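Local coordinates for protein beta-phosphoglucomutase (PDB 4GIB) that probably catalyses the magnesium-dependent interconversion of beta-D-glucose 1-phosphate and beta-D-glucose 6-phosphate in carbohydrate metabolism, at residues A[28-33]-A[181-186]; A[189-194]-A[235-240]; A[211-216]-A[230-235]. One frame throughout, in Å; residues are numbered along the deposited sequence.

Contact 1: A[28-33]-A[181-186]; sequences AFIFDL and KGLNVN. With NA (sodium ion), chain D.
In the Rossmann-like core of this HAD-superfamily enzyme, A28 and I30 on the first strand, 28-31, pack against L183 at the end of helix 174-183 and V185 in the loop just beyond it. The contact is wholly apolar and modest in area. A28 and L183 form its centre: the CD1 methyl of L183 lies 3.8 Å from A28 CB and a looser 4.5 Å from I30 CG1, so one leucine branch meets two residues that face the same side of the strand. With CG beside the backbone N (chi1 -63°) and chi2 near trans, L183 reaches from the helix end to the sheet. Small A28 admits this close approach, and the same methyl, A28 CB, also lies 4.4 Å from V185 CG2. Between the two partners the helix stops in a Schellman motif. N184 takes a positive phi of 60°, which asparagine tolerates well, and its N bonds to K181 O at 3.0 Å; the turn brings V185 back toward the strand.

The far end of segment 28-33 enters the active site. D32, predicted to be the nucleophile, holds the sodium ion through OD2 at 2.2 Å, while its OD1 accepts a weak, bent bond from L33 N (2.7 Å). E194, D195, the carbonyl of D34 and a water complete the ion's shell, at a site consistent with the magnesium position expected here.

Strand 28-31 runs between strands 134-137 and 190-194. L183 and V185 also touch K134 on one of these, V185 reaches C190 on the other, and F29 and F31 turn to the opposite face, where helix 121-130 covers them.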
# COMPACT_ATOMS: atom_id res chain seq x y z
N ALA A 28 -11.81 7.97 9.71
CA ALA A 28 -10.54 7.25 9.67
C ALA A 28 -9.53 7.71 8.63
O ALA A 28 -9.87 8.39 7.66
CB ALA A 28 -10.77 5.74 9.49
N PHE A 29 -8.29 7.32 8.92
CA PHE A 29 -7.15 7.47 8.04
C PHE A 29 -6.83 6.02 7.69
O PHE A 29 -6.67 5.15 8.59
CB PHE A 29 -5.94 8.11 8.74
CG PHE A 29 -5.96 9.63 8.77
CD1 PHE A 29 -6.94 10.31 9.45
CD2 PHE A 29 -4.95 10.36 8.17
CE1 PHE A 29 -6.94 11.70 9.49
CE2 PHE A 29 -4.94 11.75 8.21
CZ PHE A 29 -5.94 12.41 8.86
N ILE A 30 -6.77 5.73 6.40
CA ILE A 30 -6.44 4.39 5.94
C ILE A 30 -5.17 4.51 5.14
O ILE A 30 -5.14 5.18 4.12
CB ILE A 30 -7.56 3.76 5.08
CG1 ILE A 30 -8.89 3.72 5.87
CG2 ILE A 30 -7.15 2.35 4.65
CD1 ILE A 30 -10.08 3.10 5.04
N PHE A 31 -4.12 3.84 5.60
CA PHE A 31 -2.81 3.93 4.97
C PHE A 31 -2.45 2.73 4.10
O PHE A 31 -2.97 1.63 4.30
CB PHE A 31 -1.73 4.03 6.05
CG PHE A 31 -1.86 5.24 6.94
CD1 PHE A 31 -2.72 5.24 8.02
CD2 PHE A 31 -1.07 6.36 6.72
CE1 PHE A 31 -2.81 6.36 8.85
CE2 PHE A 31 -1.16 7.46 7.54
CZ PHE A 31 -2.04 7.46 8.61
N ASP A 32 -1.59 2.96 3.11
CA ASP A 32 -1.00 1.86 2.37
C ASP A 32 0.31 1.65 3.12
O ASP A 32 0.76 2.55 3.84
CB ASP A 32 -0.71 2.15 0.89
CG ASP A 32 -0.08 0.93 0.18
OD1 ASP A 32 -0.28 -0.21 0.69
OD2 ASP A 32 0.63 1.09 -0.86
N LEU A 33 0.92 0.49 2.96
CA LEU A 33 2.16 0.22 3.67
C LEU A 33 3.38 0.79 2.92
O LEU A 33 3.96 1.80 3.33
CB LEU A 33 2.30 -1.29 3.92
CG LEU A 33 3.54 -1.77 4.67
CD1 LEU A 33 3.58 -1.22 6.10
CD2 LEU A 33 3.59 -3.29 4.66
N LYS A 181 -14.93 -1.43 5.99
CA LYS A 181 -15.82 -2.43 6.54
C LYS A 181 -15.28 -2.88 7.89
O LYS A 181 -16.01 -2.93 8.87
CB LYS A 181 -15.93 -3.62 5.58
CG LYS A 181 -16.84 -4.78 6.07
CD LYS A 181 -16.80 -5.94 5.04
CE LYS A 181 -17.63 -7.12 5.48
NZ LYS A 181 -19.07 -6.79 5.66
N GLY A 182 -13.97 -3.15 7.93
CA GLY A 182 -13.29 -3.64 9.14
C GLY A 182 -13.39 -2.72 10.34
O GLY A 182 -13.60 -3.16 11.47
N LEU A 183 -13.20 -1.43 10.08
CA LEU A 183 -13.31 -0.40 11.09
C LEU A 183 -14.76 -0.03 11.36
O LEU A 183 -15.04 0.64 12.34
CB LEU A 183 -12.58 0.85 10.61
CG LEU A 183 -11.07 0.71 10.39
CD1 LEU A 183 -10.53 1.90 9.60
CD2 LEU A 183 -10.37 0.56 11.71
N ASN A 184 -15.66 -0.46 10.47
CA ASN A 184 -17.09 -0.14 10.54
C ASN A 184 -17.27 1.38 10.47
O ASN A 184 -17.81 1.98 11.39
CB ASN A 184 -17.77 -0.71 11.81
CG ASN A 184 -19.28 -0.34 11.90
OD1 ASN A 184 -19.79 -0.02 12.98
ND2 ASN A 184 -19.97 -0.34 10.77
N VAL A 185 -16.80 1.97 9.36
CA VAL A 185 -16.92 3.41 9.12
C VAL A 185 -17.39 3.69 7.70
O VAL A 185 -17.29 2.84 6.82
CB VAL A 185 -15.57 4.17 9.35
CG1 VAL A 185 -15.16 4.13 10.82
CG2 VAL A 185 -14.47 3.63 8.45
N ASN A 186 -17.89 4.89 7.48
CA ASN A 186 -18.34 5.30 6.16
C ASN A 186 -17.13 5.76 5.33
O ASN A 186 -16.38 6.65 5.75
CB ASN A 186 -19.36 6.43 6.28
CG ASN A 186 -19.95 6.83 4.93
OD1 ASN A 186 -19.52 6.35 3.88
ND2 ASN A 186 -20.93 7.73 4.96
NA NA D . 2.09 2.48 -1.75
O HOH W 1 2.50 0.82 -3.07

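Contact 2: A[189-194]-A[235-240]; sequences NCIGIE and EYIQEK. With NA (sodium ion), chain D.
Strand residue I191 and helix residue I237 approach with their CA atoms 9.0 Å apart, a spacing at which the backbones stay separate and side chains fill the interval. This is the packing of the C-terminal helix, 234-247, on the parallel sheet of the Rossmann-like HAD fold. I237 is the single helix residue that touches the strand, and it uses both of its branches: CG2 meets I191 CD1 at 4.2 Å, and CD1 meets I193 CD1 at 4.3 Å. An almost straight I237 chain (chi2 175°) carries CD1 out to the second of these partners.

I191 and I193, two positions apart, face the helix together, whereas G192 between them brings no side chain. Isoleucine suits this place: beta-branching is at home in a strand, and the long branch bridges to the helix without any polar group to bury. F29 on the adjacent strand touches all three isoleucines, and V211 on the strand beyond touches both I191 and I193, so the helix residue seats into a wider hydrophobic layer.

The strand ends at the metal. E194, bent at chi2 (57°), gives OE1 to the sodium ion at 2.2 Å and offers OE2 to K170 in a salt bridge, so its two oxygens serve different partners and the carboxylate is probably held in one orientation. On the flank of the helix beside edge strand 224-226, which Y236 touches, K240 CG lies 4.0 Å above the ring plane of Y236, nearer the ring's border than its centre.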
# COMPACT_ATOMS: atom_id res chain seq x y z
N ASN A 189 -16.21 9.36 4.76
CA ASN A 189 -15.58 10.09 5.85
C ASN A 189 -14.17 9.58 6.14
O ASN A 189 -13.60 9.88 7.18
CB ASN A 189 -16.46 9.98 7.09
CG ASN A 189 -17.83 10.58 6.88
OD1 ASN A 189 -18.85 9.98 7.22
ND2 ASN A 189 -17.87 11.77 6.27
N CYS A 190 -13.63 8.82 5.19
CA CYS A 190 -12.30 8.25 5.31
C CYS A 190 -11.29 8.99 4.46
O CYS A 190 -11.64 9.56 3.45
CB CYS A 190 -12.30 6.78 4.89
SG CYS A 190 -13.22 5.72 5.97
N ILE A 191 -10.03 8.96 4.90
CA ILE A 191 -8.91 9.56 4.18
C ILE A 191 -8.04 8.37 3.83
O ILE A 191 -7.72 7.57 4.72
CB ILE A 191 -8.01 10.48 5.07
CG1 ILE A 191 -8.80 11.53 5.87
CG2 ILE A 191 -6.93 11.16 4.20
CD1 ILE A 191 -9.00 12.86 5.20
N GLY A 192 -7.68 8.24 2.56
CA GLY A 192 -6.79 7.16 2.12
C GLY A 192 -5.46 7.79 1.69
O GLY A 192 -5.45 8.75 0.89
N ILE A 193 -4.34 7.26 2.23
CA ILE A 193 -2.99 7.76 1.91
C ILE A 193 -2.16 6.72 1.11
O ILE A 193 -2.06 5.55 1.50
CB ILE A 193 -2.24 8.20 3.17
CG1 ILE A 193 -3.13 9.19 3.95
CG2 ILE A 193 -0.89 8.77 2.79
CD1 ILE A 193 -2.43 9.98 4.99
N GLU A 194 -1.53 7.18 0.03
CA GLU A 194 -0.84 6.29 -0.90
C GLU A 194 0.25 7.00 -1.73
O GLU A 194 0.26 8.23 -1.81
CB GLU A 194 -1.95 5.72 -1.79
CG GLU A 194 -1.59 4.76 -2.84
CD GLU A 194 -0.87 3.54 -2.32
OE1 GLU A 194 0.23 3.71 -1.74
OE2 GLU A 194 -1.39 2.41 -2.56
N GLU A 235 -3.15 18.87 10.84
CA GLU A 235 -3.98 20.06 10.66
C GLU A 235 -4.09 20.44 9.19
O GLU A 235 -5.14 20.89 8.75
CB GLU A 235 -3.46 21.23 11.52
CG GLU A 235 -3.59 20.94 13.01
CD GLU A 235 -3.06 22.03 13.91
OE1 GLU A 235 -3.06 23.22 13.50
OE2 GLU A 235 -2.66 21.70 15.04
N TYR A 236 -3.00 20.26 8.44
CA TYR A 236 -3.01 20.54 7.00
C TYR A 236 -3.92 19.55 6.27
O TYR A 236 -4.71 19.93 5.41
CB TYR A 236 -1.59 20.48 6.44
CG TYR A 236 -1.51 20.68 4.94
CD1 TYR A 236 -1.66 21.95 4.39
CD2 TYR A 236 -1.25 19.61 4.07
CE1 TYR A 236 -1.59 22.16 3.02
CE2 TYR A 236 -1.17 19.81 2.69
CZ TYR A 236 -1.34 21.10 2.18
OH TYR A 236 -1.26 21.35 0.82
N ILE A 237 -3.80 18.28 6.61
CA ILE A 237 -4.66 17.27 6.01
C ILE A 237 -6.13 17.60 6.34
O ILE A 237 -7.00 17.54 5.47
CB ILE A 237 -4.30 15.82 6.49
CG1 ILE A 237 -2.91 15.41 5.96
CG2 ILE A 237 -5.33 14.82 6.01
CD1 ILE A 237 -2.39 14.07 6.47
N GLN A 238 -6.41 17.97 7.58
CA GLN A 238 -7.79 18.25 7.96
C GLN A 238 -8.36 19.47 7.24
O GLN A 238 -9.48 19.43 6.73
CB GLN A 238 -7.95 18.40 9.48
CG GLN A 238 -9.42 18.44 9.88
CD GLN A 238 -9.65 18.22 11.34
OE1 GLN A 238 -9.03 18.87 12.18
NE2 GLN A 238 -10.54 17.30 11.66
N GLU A 239 -7.59 20.56 7.18
CA GLU A 239 -8.06 21.75 6.48
C GLU A 239 -8.40 21.39 5.02
O GLU A 239 -9.46 21.76 4.51
CB GLU A 239 -7.01 22.87 6.57
CG GLU A 239 -7.35 24.19 5.86
CD GLU A 239 -8.58 24.92 6.42
OE1 GLU A 239 -9.67 24.30 6.52
OE2 GLU A 239 -8.47 26.14 6.72
N LYS A 240 -7.52 20.62 4.36
CA LYS A 240 -7.76 20.21 2.97
C LYS A 240 -8.94 19.24 2.84
O LYS A 240 -9.65 19.24 1.82
CB LYS A 240 -6.49 19.61 2.36
CG LYS A 240 -5.37 20.63 2.14
CD LYS A 240 -5.78 21.68 1.11
CE LYS A 240 -4.74 22.76 0.93
NZ LYS A 240 -5.24 23.84 0.03
NA NA D . 2.09 2.48 -1.75
O HOH W 1 2.50 0.82 -3.07

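Contact 3: A[211-216]-A[230-235]; sequences VGVGNY and NQLKFE
V211 begins the contact by setting its CG1 3.7 Å from L232 CD2, on the face of the Rossmann-like HAD sheet that the C-terminal helix covers. Its CG1 stands opposite the backbone N (chi1 -178°), and the V211 and L232 side chains run alongside one another in opposite directions. G212 follows with no side chain, and its backbone bonds to L224 and V226 tie strand 209-213 to the sheet-edge strand 224-226. V213 then returns to the same face as V211. It crosses L232 at a slant and, in the same rotamer as V211, presents CG2, the methyl beside its backbone N, rather than CG1. Valines fit here because each is short, beta-branched and apolar, suited to a strand whose buried face packs on a leucine. Just past the strand, G214 has phi 139° and psi -145°, a pair at which a CB would jam against the carbonyl O of V213.

Opposite, L232 is the centre of an inverse gamma turn just before K233, the N-cap residue of helix 234-247. It also touches I193, V226 and I121 of helix 121-130. Both L232 methyls reach V213 CG2, CD1 at 4.0 Å and CD2 at 4.2 Å, while CD2 alone meets V211.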
# COMPACT_ATOMS: atom_id res chain seq x y z
N VAL A 211 -5.06 11.02 -0.66
CA VAL A 211 -3.84 11.80 -0.40
C VAL A 211 -2.67 11.05 -1.04
O VAL A 211 -2.39 9.88 -0.69
CB VAL A 211 -3.56 11.99 1.09
CG1 VAL A 211 -2.31 12.86 1.30
CG2 VAL A 211 -4.78 12.60 1.79
N GLY A 212 -2.02 11.72 -1.99
CA GLY A 212 -0.89 11.16 -2.71
C GLY A 212 0.42 11.74 -2.20
O GLY A 212 0.51 12.93 -1.86
N VAL A 213 1.44 10.88 -2.13
CA VAL A 213 2.76 11.28 -1.65
C VAL A 213 3.81 10.96 -2.69
O VAL A 213 4.11 9.79 -2.94
CB VAL A 213 3.14 10.54 -0.35
CG1 VAL A 213 4.52 10.99 0.12
CG2 VAL A 213 2.11 10.77 0.72
N GLY A 214 4.39 12.01 -3.27
CA GLY A 214 5.42 11.85 -4.28
C GLY A 214 5.26 12.82 -5.43
O GLY A 214 4.83 13.95 -5.24
N ASN A 215 5.61 12.34 -6.63
CA ASN A 215 5.53 13.11 -7.86
C ASN A 215 4.10 13.57 -8.15
O ASN A 215 3.16 12.77 -8.11
CB ASN A 215 6.02 12.24 -9.03
CG ASN A 215 5.84 12.92 -10.38
OD1 ASN A 215 5.87 14.14 -10.49
ND2 ASN A 215 5.67 12.11 -11.42
N TYR A 216 3.95 14.85 -8.46
CA TYR A 216 2.63 15.39 -8.72
C TYR A 216 2.02 14.87 -10.01
O TYR A 216 0.83 14.58 -10.06
CB TYR A 216 2.65 16.91 -8.78
CG TYR A 216 1.32 17.46 -9.22
CD1 TYR A 216 0.33 17.74 -8.29
CD2 TYR A 216 1.04 17.68 -10.56
CE1 TYR A 216 -0.89 18.23 -8.68
CE2 TYR A 216 -0.19 18.17 -10.96
CZ TYR A 216 -1.16 18.44 -10.01
OH TYR A 216 -2.39 18.93 -10.37
N ASN A 230 6.91 13.81 5.26
CA ASN A 230 7.10 14.93 6.20
C ASN A 230 6.09 16.04 6.03
O ASN A 230 5.95 16.90 6.91
CB ASN A 230 8.49 15.55 6.03
CG ASN A 230 9.53 14.90 6.89
OD1 ASN A 230 9.24 14.37 7.97
ND2 ASN A 230 10.78 14.98 6.45
N GLN A 231 5.41 16.04 4.89
CA GLN A 231 4.41 17.06 4.58
C GLN A 231 3.03 16.61 5.07
O GLN A 231 2.09 17.39 5.02
CB GLN A 231 4.36 17.29 3.07
CG GLN A 231 5.72 17.55 2.40
CD GLN A 231 6.36 18.84 2.85
OE1 GLN A 231 5.69 19.86 2.95
NE2 GLN A 231 7.66 18.81 3.10
N LEU A 232 2.91 15.36 5.51
CA LEU A 232 1.64 14.81 6.00
C LEU A 232 1.35 15.25 7.44
O LEU A 232 1.45 14.46 8.38
CB LEU A 232 1.64 13.29 5.93
CG LEU A 232 1.67 12.65 4.54
CD1 LEU A 232 1.74 11.14 4.69
CD2 LEU A 232 0.44 13.07 3.75
N LYS A 233 0.98 16.52 7.61
CA LYS A 233 0.68 17.08 8.92
C LYS A 233 -0.83 17.02 9.13
O LYS A 233 -1.61 17.27 8.21
CB LYS A 233 1.19 18.51 9.01
CG LYS A 233 2.60 18.67 8.46
CD LYS A 233 3.25 20.00 8.86
CE LYS A 233 3.68 19.99 10.32
NZ LYS A 233 4.69 18.92 10.63
N PHE A 234 -1.23 16.69 10.35
CA PHE A 234 -2.64 16.48 10.64
C PHE A 234 -3.55 17.69 10.39
O PHE A 234 -4.62 17.53 9.81
CB PHE A 234 -2.85 15.95 12.06
CG PHE A 234 -4.28 15.69 12.36
CD1 PHE A 234 -4.87 14.50 11.98
CD2 PHE A 234 -5.07 16.67 12.94
CE1 PHE A 234 -6.21 14.26 12.21
CE2 PHE A 234 -6.42 16.45 13.18
CZ PHE A 234 -6.99 15.24 12.81
N GLU A 235 -3.15 18.87 10.84
CA GLU A 235 -3.98 20.06 10.66
C GLU A 235 -4.09 20.44 9.19
O GLU A 235 -5.14 20.89 8.75
CB GLU A 235 -3.46 21.23 11.52
CG GLU A 235 -3.59 20.94 13.01
CD GLU A 235 -3.06 22.03 13.91
OE1 GLU A 235 -3.06 23.22 13.50
OE2 GLU A 235 -2.66 21.70 15.04

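Overall arrangement
The three contacts meet on neighbouring strands of one parallel sheet. Contacts 1 and 2 lie 12 Å apart between centres and are joined by a probable hydrogen bond from I30 N to I191 O (2.7 Å). Contacts 2 and 3, 9 Å apart, are joined likewise by G192 O to V211 N (2.8 Å), and both use helix 234-247 and share E235. Contact 1 is tied to contact 3 by F29, whose CE1 packs on F234 CE1 (3.8 Å). At the strand ends D32 and E194 grip the same sodium ion, their OD2 and OE1 2.8 Å apart, and contact 3 passes nearby, the V213 side chain about 8 Å from that ion.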